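SaTIE-TED (Staphylococcus aureus, PDB 6FX6) is an LPXTG-anchored surface protein's thioester domain, of unknown function but probably, as in other bacterial thioester domains, suited to covalent attachment to host targets. Local coordinates at residues A4-W12 and A54-G62; N165-V175 and N191-R202. One frame throughout, in Å; residues are numbered along the deposited sequence.

Interaction 1: A4-W12 and A54-G62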
loop_
_atom_site.group_PDB
_atom_site.type_symbol
_atom_site.label_atom_id
_atom_site.label_comp_id
_atom_site.label_asym_id
_atom_site.label_seq_id
_atom_site.Cartn_x
_atom_site.Cartn_y
_atom_site.Cartn_z
ATOM N N ALA A 4 20.491 7.194 1.120
ATOM C CA ALA A 4 21.147 5.975 1.688
ATOM C C ALA A 4 21.170 6.010 3.221
ATOM O O ALA A 4 20.593 5.134 3.875
ATOM C CB ALA A 4 22.557 5.822 1.130
ATOM N N GLN A 5 21.830 7.028 3.779
ATOM C CA GLN A 5 21.905 7.237 5.228
ATOM C C GLN A 5 20.798 8.216 5.628
ATOM O O GLN A 5 20.756 9.337 5.117
ATOM C CB GLN A 5 23.273 7.809 5.641
ATOM C CG GLN A 5 24.508 7.137 5.034
ATOM C CD GLN A 5 24.828 5.764 5.612
ATOM O OE1 GLN A 5 24.057 5.189 6.380
ATOM N NE2 GLN A 5 25.984 5.233 5.232
ATOM N N GLN A 6 19.903 7.795 6.520
ATOM C CA GLN A 6 18.765 8.627 6.936
ATOM C C GLN A 6 18.562 8.604 8.452
ATOM O O GLN A 6 18.682 7.555 9.092
ATOM C CB GLN A 6 17.475 8.163 6.250
ATOM C CG GLN A 6 17.494 8.192 4.723
ATOM C CD GLN A 6 17.628 9.586 4.129
ATOM O OE1 GLN A 6 17.321 10.589 4.772
ATOM N NE2 GLN A 6 18.086 9.650 2.887
ATOM N N LYS A 7 18.235 9.771 9.005
ATOM C CA LYS A 7 17.957 9.925 10.429
ATOM C C LYS A 7 16.512 9.506 10.706
ATOM O O LYS A 7 15.611 9.862 9.948
ATOM C CB LYS A 7 18.171 11.384 10.840
ATOM C CG LYS A 7 18.410 11.598 12.328
ATOM C CD LYS A 7 18.834 13.031 12.633
ATOM C CE LYS A 7 20.304 13.276 12.310
ATOM N NZ LYS A 7 20.656 14.721 12.366
ATOM N N LEU A 8 16.299 8.746 11.777
ATOM C CA LEU A 8 14.945 8.374 12.205
ATOM C C LEU A 8 14.353 9.507 13.036
ATOM O O LEU A 8 14.887 9.846 14.099
ATOM C CB LEU A 8 14.958 7.079 13.023
ATOM C CG LEU A 8 13.622 6.551 13.562
ATOM C CD1 LEU A 8 12.638 6.313 12.432
ATOM C CD2 LEU A 8 13.839 5.275 14.357
ATOM N N ASP A 9 13.266 10.091 12.534
ATOM C CA ASP A 9 12.509 11.113 13.249
ATOM C C ASP A 9 11.235 10.497 13.817
ATOM O O ASP A 9 10.837 9.398 13.432
ATOM C CB ASP A 9 12.150 12.277 12.320
ATOM C CG ASP A 9 13.377 12.965 11.730
ATOM O OD1 ASP A 9 14.417 13.068 12.417
ATOM O OD2 ASP A 9 13.294 13.422 10.572
ATOM N N VAL A 10 10.606 11.222 14.733
ATOM C CA VAL A 10 9.430 10.735 15.439
ATOM C C VAL A 10 8.497 11.888 15.787
ATOM O O VAL A 10 8.939 13.021 15.938
ATOM C CB VAL A 10 9.835 9.988 16.737
ATOM C CG1 VAL A 10 10.461 10.934 17.757
ATOM C CG2 VAL A 10 8.647 9.255 17.349
ATOM N N LYS A 11 7.206 11.578 15.885
ATOM C CA LYS A 11 6.240 12.419 16.576
ATOM C C LYS A 11 5.555 11.537 17.608
ATOM O O LYS A 11 5.043 10.468 17.276
ATOM C CB LYS A 11 5.246 13.041 15.596
ATOM C CG LYS A 11 5.901 14.098 14.711
ATOM C CD LYS A 11 4.922 15.117 14.139
ATOM C CE LYS A 11 4.327 14.668 12.816
ATOM N NZ LYS A 11 3.549 15.755 12.161
ATOM N N TRP A 12 5.581 11.969 18.864
ATOM C CA TRP A 12 5.067 11.161 19.965
ATOM C C TRP A 12 3.560 11.323 20.092
ATOM O O TRP A 12 3.037 12.438 20.029
ATOM C CB TRP A 12 5.755 11.536 21.282
ATOM C CG TRP A 12 7.208 11.170 21.291
ATOM C CD1 TRP A 12 8.271 12.021 21.218
ATOM C CD2 TRP A 12 7.755 9.849 21.352
ATOM N NE1 TRP A 12 9.446 11.313 21.239
ATOM C CE2 TRP A 12 9.156 9.976 21.322
ATOM C CE3 TRP A 12 7.192 8.567 21.435
ATOM C CZ2 TRP A 12 10.011 8.869 21.375
ATOM C CZ3 TRP A 12 8.042 7.464 21.484
ATOM C CH2 TRP A 12 9.436 7.623 21.451
ATOM N N ALA A 54 13.111 1.320 19.006
ATOM C CA ALA A 54 13.753 2.039 17.903
ATOM C C ALA A 54 14.800 3.034 18.424
ATOM O O ALA A 54 14.675 3.541 19.543
ATOM C CB ALA A 54 12.707 2.760 17.063
ATOM N N ALA A 55 15.820 3.301 17.602
ATOM C CA ALA A 55 16.885 4.264 17.925
ATOM C C ALA A 55 16.556 5.645 17.357
ATOM O O ALA A 55 17.096 6.054 16.326
ATOM C CB ALA A 55 18.224 3.771 17.392
ATOM N N ILE A 56 15.670 6.356 18.049
ATOM C CA ILE A 56 15.223 7.690 17.640
ATOM C C ILE A 56 16.411 8.648 17.568
ATOM O O ILE A 56 17.257 8.658 18.456
ATOM C CB ILE A 56 14.174 8.284 18.625
ATOM C CG1 ILE A 56 12.888 7.439 18.662
ATOM C CG2 ILE A 56 13.847 9.743 18.288
ATOM C CD1 ILE A 56 12.239 7.212 17.320
ATOM N N GLY A 57 16.463 9.435 16.493
ATOM C CA GLY A 57 17.507 10.434 16.290
ATOM C C GLY A 57 18.815 9.914 15.718
ATOM O O GLY A 57 19.725 10.705 15.458
ATOM N N ALA A 58 18.913 8.599 15.508
ATOM C CA ALA A 58 20.148 7.972 15.040
ATOM C C ALA A 58 20.107 7.776 13.533
ATOM O O ALA A 58 19.034 7.629 12.938
ATOM C CB ALA A 58 20.362 6.633 15.733
ATOM N N VAL A 59 21.297 7.751 12.940
ATOM C CA VAL A 59 21.473 7.529 11.510
ATOM C C VAL A 59 21.276 6.039 11.216
ATOM O O VAL A 59 21.962 5.196 11.793
ATOM C CB VAL A 59 22.884 7.972 11.047
ATOM C CG1 VAL A 59 23.105 7.655 9.569
ATOM C CG2 VAL A 59 23.090 9.460 11.320
ATOM N N HIS A 60 20.328 5.730 10.334
ATOM C CA HIS A 60 20.058 4.360 9.889
ATOM C C HIS A 60 20.556 4.179 8.466
ATOM O O HIS A 60 20.740 5.157 7.739
ATOM C CB HIS A 60 18.555 4.062 9.930
ATOM C CG HIS A 60 17.972 4.066 11.309
ATOM N ND1 HIS A 60 18.104 5.135 12.170
ATOM C CD2 HIS A 60 17.236 3.139 11.969
ATOM C CE1 HIS A 60 17.484 4.861 13.303
ATOM N NE2 HIS A 60 16.943 3.659 13.205
ATOM N N THR A 61 20.770 2.927 8.072
ATOM C CA THR A 61 21.164 2.606 6.705
ATOM C C THR A 61 19.978 1.947 6.004
ATOM O O THR A 61 19.439 0.949 6.495
ATOM C CB THR A 61 22.412 1.697 6.652
ATOM O OG1 THR A 61 22.043 0.325 6.839
ATOM C CG2 THR A 61 23.429 2.107 7.717
ATOM N N GLY A 62 19.583 2.516 4.866
ATOM C CA GLY A 62 18.478 2.001 4.065
ATOM C C GLY A 62 18.912 0.878 3.143
ATOM O O GLY A 62 19.854 1.036 2.367
#

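Interaction 2: N165-V175 and N191-R202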
loop_
_atom_site.group_PDB
_atom_site.type_symbol
_atom_site.label_atom_id
_atom_site.label_comp_id
_atom_site.label_asym_id
_atom_site.label_seq_id
_atom_site.Cartn_x
_atom_site.Cartn_y
_atom_site.Cartn_z
ATOM N N ASN A 165 -12.236 2.033 -8.275
ATOM C CA ASN A 165 -10.969 1.984 -7.510
ATOM C C ASN A 165 -9.722 2.462 -8.296
ATOM O O ASN A 165 -8.625 2.523 -7.731
ATOM C CB ASN A 165 -10.701 0.552 -7.026
ATOM C CG ASN A 165 -11.821 0.001 -6.160
ATOM O OD1 ASN A 165 -12.023 0.445 -5.031
ATOM N ND2 ASN A 165 -12.545 -0.991 -6.683
ATOM N N VAL A 166 -9.884 2.787 -9.580
ATOM C CA VAL A 166 -8.763 3.177 -10.446
ATOM C C VAL A 166 -8.294 4.602 -10.120
ATOM O O VAL A 166 -9.083 5.555 -10.169
ATOM C CB VAL A 166 -9.148 3.074 -11.943
ATOM C CG1 VAL A 166 -8.044 3.632 -12.844
ATOM C CG2 VAL A 166 -9.456 1.625 -12.296
ATOM N N LYS A 167 -7.011 4.728 -9.789
ATOM C CA LYS A 167 -6.409 6.019 -9.417
ATOM C C LYS A 167 -5.532 6.618 -10.507
ATOM O O LYS A 167 -5.139 7.781 -10.409
ATOM C CB LYS A 167 -5.580 5.861 -8.139
ATOM C CG LYS A 167 -6.353 5.350 -6.928
ATOM C CD LYS A 167 -7.487 6.282 -6.508
ATOM C CE LYS A 167 -8.187 5.768 -5.259
ATOM N NZ LYS A 167 -9.415 6.546 -4.946
ATOM N N GLY A 168 -5.214 5.843 -11.542
ATOM C CA GLY A 168 -4.392 6.346 -12.637
ATOM C C GLY A 168 -4.512 5.472 -13.863
ATOM O O GLY A 168 -4.838 4.287 -13.756
ATOM N N ILE A 169 -4.249 6.075 -15.020
ATOM C CA ILE A 169 -4.357 5.407 -16.315
ATOM C C ILE A 169 -3.081 5.696 -17.099
ATOM O O ILE A 169 -2.724 6.858 -17.269
ATOM C CB ILE A 169 -5.585 5.902 -17.129
ATOM C CG1 ILE A 169 -6.877 5.773 -16.304
ATOM C CG2 ILE A 169 -5.718 5.119 -18.433
ATOM C CD1 ILE A 169 -8.120 6.335 -16.974
ATOM N N ARG A 170 -2.407 4.641 -17.560
ATOM C CA ARG A 170 -1.252 4.769 -18.454
ATOM C C ARG A 170 -1.648 4.282 -19.843
ATOM O O ARG A 170 -2.255 3.213 -19.999
ATOM C CB ARG A 170 -0.064 3.953 -17.954
ATOM C CG ARG A 170 0.511 4.410 -16.623
ATOM C CD ARG A 170 0.741 3.232 -15.685
ATOM N NE ARG A 170 1.772 2.323 -16.155
ATOM C CZ ARG A 170 1.953 1.060 -15.750
ATOM N NH1 ARG A 170 1.156 0.477 -14.853
ATOM N NH2 ARG A 170 2.953 0.360 -16.275
ATOM N N THR A 171 -1.300 5.083 -20.842
ATOM C CA THR A 171 -1.575 4.772 -22.227
ATOM C C THR A 171 -0.357 5.156 -23.049
ATOM O O THR A 171 0.324 6.136 -22.714
ATOM C CB THR A 171 -2.788 5.571 -22.751
ATOM O OG1 THR A 171 -2.554 6.978 -22.590
ATOM C CG2 THR A 171 -4.047 5.189 -21.998
ATOM N N PRO A 172 -0.079 4.404 -24.131
ATOM C CA PRO A 172 0.952 4.868 -25.050
ATOM C C PRO A 172 0.453 6.072 -25.847
ATOM O O PRO A 172 -0.747 6.358 -25.853
ATOM C CB PRO A 172 1.168 3.662 -25.965
ATOM C CG PRO A 172 -0.155 2.979 -25.977
ATOM C CD PRO A 172 -0.676 3.136 -24.581
ATOM N N SER A 173 1.373 6.763 -26.508
ATOM C CA SER A 173 1.030 7.891 -27.368
ATOM C C SER A 173 0.078 7.440 -28.484
ATOM O O SER A 173 0.197 6.322 -28.996
ATOM C CB SER A 173 2.300 8.498 -27.967
ATOM O OG SER A 173 1.999 9.670 -28.691
ATOM N N GLY A 174 -0.878 8.301 -28.825
ATOM C CA GLY A 174 -1.903 7.990 -29.821
ATOM C C GLY A 174 -3.093 7.190 -29.311
ATOM O O GLY A 174 -3.921 6.749 -30.110
ATOM N N VAL A 175 -3.187 7.005 -27.993
ATOM C CA VAL A 175 -4.327 6.329 -27.361
ATOM C C VAL A 175 -4.885 7.234 -26.266
ATOM O O VAL A 175 -4.134 7.691 -25.395
ATOM C CB VAL A 175 -3.933 4.963 -26.748
ATOM C CG1 VAL A 175 -5.127 4.303 -26.050
ATOM C CG2 VAL A 175 -3.385 4.034 -27.824
ATOM N N ASN A 191 -0.931 7.088 -34.771
ATOM C CA ASN A 191 0.305 7.077 -33.978
ATOM C C ASN A 191 0.352 5.961 -32.944
ATOM O O ASN A 191 1.423 5.667 -32.421
ATOM C CB ASN A 191 0.525 8.416 -33.265
ATOM C CG ASN A 191 0.858 9.548 -34.216
ATOM O OD1 ASN A 191 1.040 9.350 -35.420
ATOM N ND2 ASN A 191 0.951 10.750 -33.667
ATOM N N ALA A 192 -0.798 5.370 -32.621
ATOM C CA ALA A 192 -0.847 4.237 -31.704
ATOM C C ALA A 192 -0.051 3.068 -32.263
ATOM O O ALA A 192 -0.140 2.781 -33.459
ATOM C CB ALA A 192 -2.282 3.804 -31.458
ATOM N N PRO A 193 0.728 2.384 -31.405
ATOM C CA PRO A 193 1.399 1.175 -31.876
ATOM C C PRO A 193 0.370 0.073 -32.167
ATOM O O PRO A 193 -0.788 0.181 -31.743
ATOM C CB PRO A 193 2.315 0.808 -30.710
ATOM C CG PRO A 193 1.619 1.344 -29.510
ATOM C CD PRO A 193 0.899 2.580 -29.953
ATOM N N ASP A 194 0.777 -0.956 -32.903
ATOM C CA ASP A 194 -0.163 -1.984 -33.359
ATOM C C ASP A 194 -0.795 -2.732 -32.181
ATOM O O ASP A 194 -1.993 -3.023 -32.196
ATOM C CB ASP A 194 0.513 -2.954 -34.336
ATOM C CG ASP A 194 0.876 -2.297 -35.668
ATOM O OD1 ASP A 194 0.110 -1.436 -36.154
ATOM O OD2 ASP A 194 1.930 -2.654 -36.240
ATOM N N ASN A 195 0.009 -3.003 -31.155
ATOM C CA ASN A 195 -0.481 -3.564 -29.908
ATOM C C ASN A 195 -0.270 -2.533 -28.805
ATOM O O ASN A 195 0.850 -2.338 -28.337
ATOM C CB ASN A 195 0.236 -4.882 -29.618
ATOM C CG ASN A 195 -0.032 -5.921 -30.691
ATOM O OD1 ASN A 195 0.770 -6.105 -31.611
ATOM N ND2 ASN A 195 -1.184 -6.566 -30.611
ATOM N N ALA A 196 -1.356 -1.859 -28.420
ATOM C CA ALA A 196 -1.315 -0.759 -27.458
ATOM C C ALA A 196 -1.974 -1.161 -26.142
ATOM O O ALA A 196 -3.177 -1.432 -26.103
ATOM C CB ALA A 196 -2.008 0.458 -28.039
ATOM N N THR A 197 -1.186 -1.176 -25.068
ATOM C CA THR A 197 -1.647 -1.640 -23.763
ATOM C C THR A 197 -2.029 -0.466 -22.856
ATOM O O THR A 197 -1.227 0.439 -22.629
ATOM C CB THR A 197 -0.579 -2.521 -23.097
ATOM O OG1 THR A 197 -0.370 -3.680 -23.910
ATOM C CG2 THR A 197 -1.007 -2.964 -21.706
ATOM N N ILE A 198 -3.266 -0.511 -22.357
ATOM C CA ILE A 198 -3.794 0.445 -21.391
ATOM C C ILE A 198 -3.709 -0.174 -19.991
ATOM O O ILE A 198 -4.147 -1.306 -19.792
ATOM C CB ILE A 198 -5.261 0.803 -21.726
ATOM C CG1 ILE A 198 -5.320 1.509 -23.089
ATOM C CG2 ILE A 198 -5.863 1.677 -20.634
ATOM C CD1 ILE A 198 -6.716 1.772 -23.612
ATOM N N HIS A 199 -3.152 0.569 -19.036
ATOM C CA HIS A 199 -3.040 0.122 -17.642
ATOM C C HIS A 199 -3.926 0.961 -16.748
ATOM O O HIS A 199 -3.811 2.182 -16.749
ATOM C CB HIS A 199 -1.605 0.262 -17.123
ATOM C CG HIS A 199 -0.576 -0.392 -17.985
ATOM N ND1 HIS A 199 -0.153 -1.688 -17.783
ATOM C CD2 HIS A 199 0.141 0.082 -19.032
ATOM C CE1 HIS A 199 0.770 -1.989 -18.682
ATOM N NE2 HIS A 199 0.967 -0.933 -19.451
ATOM N N LEU A 200 -4.779 0.299 -15.969
ATOM C CA LEU A 200 -5.679 0.957 -15.016
ATOM C C LEU A 200 -5.192 0.692 -13.589
ATOM O O LEU A 200 -5.554 -0.314 -12.989
ATOM C CB LEU A 200 -7.105 0.436 -15.203
ATOM C CG LEU A 200 -7.617 0.411 -16.641
ATOM C CD1 LEU A 200 -9.056 -0.092 -16.651
ATOM C CD2 LEU A 200 -7.501 1.777 -17.304
ATOM N N ASP A 201 -4.381 1.612 -13.059
ATOM C CA ASP A 201 -3.673 1.408 -11.791
ATOM C C ASP A 201 -4.538 1.691 -10.566
ATOM O O ASP A 201 -5.239 2.703 -10.511
ATOM C CB ASP A 201 -2.449 2.329 -11.694
ATOM C CG ASP A 201 -1.472 2.138 -12.829
ATOM O OD1 ASP A 201 -1.325 1.005 -13.332
ATOM O OD2 ASP A 201 -0.839 3.136 -13.210
ATOM N N ARG A 202 -4.446 0.814 -9.573
ATOM C CA ARG A 202 -5.018 1.076 -8.252
ATOM C C ARG A 202 -4.111 1.960 -7.385
ATOM O O ARG A 202 -4.605 2.677 -6.521
ATOM C CB ARG A 202 -5.305 -0.234 -7.518
ATOM C CG ARG A 202 -6.466 -1.019 -8.092
ATOM C CD ARG A 202 -6.531 -2.407 -7.481
ATOM N NE ARG A 202 -7.714 -3.143 -7.919
ATOM C CZ ARG A 202 -8.932 -3.064 -7.371
ATOM N NH1 ARG A 202 -9.187 -2.270 -6.325
ATOM N NH2 ARG A 202 -9.920 -3.800 -7.881
HETATM O O HOH W 1 -7.216 2.140 -5.443
#

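Interaction 1: A4-W12 and A54-G62
A58 O is gripped by two donors: the backbone N of L8, at 3.2 Å, and H60 ND1, at 2.8 Å. Strand 5-13 pairs antiparallel with strand 59-64 in an eight-stranded antiparallel sheet; a type II turn, A55 to A58, leads into the latter. The two donors reach A58 O from opposite faces of its carbonyl plane. The histidine N-H stands well above that plane, while the oxygen lies in the plane of the H60 ring. This bond helps fix how the imidazole is turned. Q6 and H60 form a hydrogen-bonded pair, with H60 N 2.8 Å from Q6 O. Q5 with T61 and K7 with V59 are the non-hydrogen-bonded pairs beside it. G57, inside the turn, still gives its N-H to L8 O. L8 and I56 carry much of the apolar contact. CG of L8 is anti to the backbone N (chi1 179°), which sends the side chain between H60 and I56. CB of L8 lies 3.4 Å from H60 CE1, and CD2 meets A54 CB and I56 CD1. F38 of strand 30-40 touches A54 and I56 as well. Beyond L8, V10 and I56 cross at about a right angle. V10 CG2 lies over the centre of one face of the W12 ring, and R34 makes a cation-pi contact with that ring. V10 CG1 sits 3.6 Å from I56 CG2.

Interaction 2: N165-V175 and N191-R202
R170 bends twice along its chain, at chi2 (133°) and chi3 (66°), and this folds its guanidinium back over H199. CG of H199 is anti to its carbonyl carbon, which turns the imidazole to lie against the flat face of the guanidinium. The two are stacked, with planes 9° apart and centres 3.9 Å apart. T197 CG2 covers the opposite face of the imidazole. H199 ND1 is hydrogen-bonded to D230 OD2, so the ring is held from its rim too. D201 meets R170 at the guanidinium edge. R170 NH1 donates to D201 OD1 at 3.0 Å, on the syn side, in a salt bridge. R170 therefore pairs with two side chains of the same strand, one by its face and one by its edge. The backbones pair antiparallel. R170 and H199 exchange two hydrogen bonds, and D201 N donates to G168 O. At the G168 end comes a classic beta bulge, where K167 and G168 both face D201: K167 N is 2.8 Å from D201 O and the G168 bond is weak. One water donates to both N165 O and R202 O. On the other face I169 CG2 packs on L200 CD2 at 4.0 Å. Strand 168-170 is an outer strand of a four-stranded mixed sheet, and strand 195-201 lies between it and strand 231-238. Strands 175-180 and 183-188 pack on the apolar face, with I179 on I169 and L184 on L200.

How the interactions relate
Interaction 1 and interaction 2 lie on opposite sides of the chain's centre. Their centres are 39 Å apart and their nearest atoms about 23 Å apart, so they do not touch. Interaction 1 closes before interaction 2 opens along the chain. The two share no sheet. Interaction 1 joins strands 5-13 and 59-64 of the eight-stranded antiparallel sheet. Interaction 2 joins strands 168-170 and 195-201 of the four-stranded mixed sheet. The helices 72-87, 94-107 and 121-134 fall between them in sequence. Yet strands 210-213 and 220-222 return to the first sheet after interaction 2, and strand 231-238 then rejoins the second. Such returns are consistent with the slipknot topology reported for this class of thioester domain.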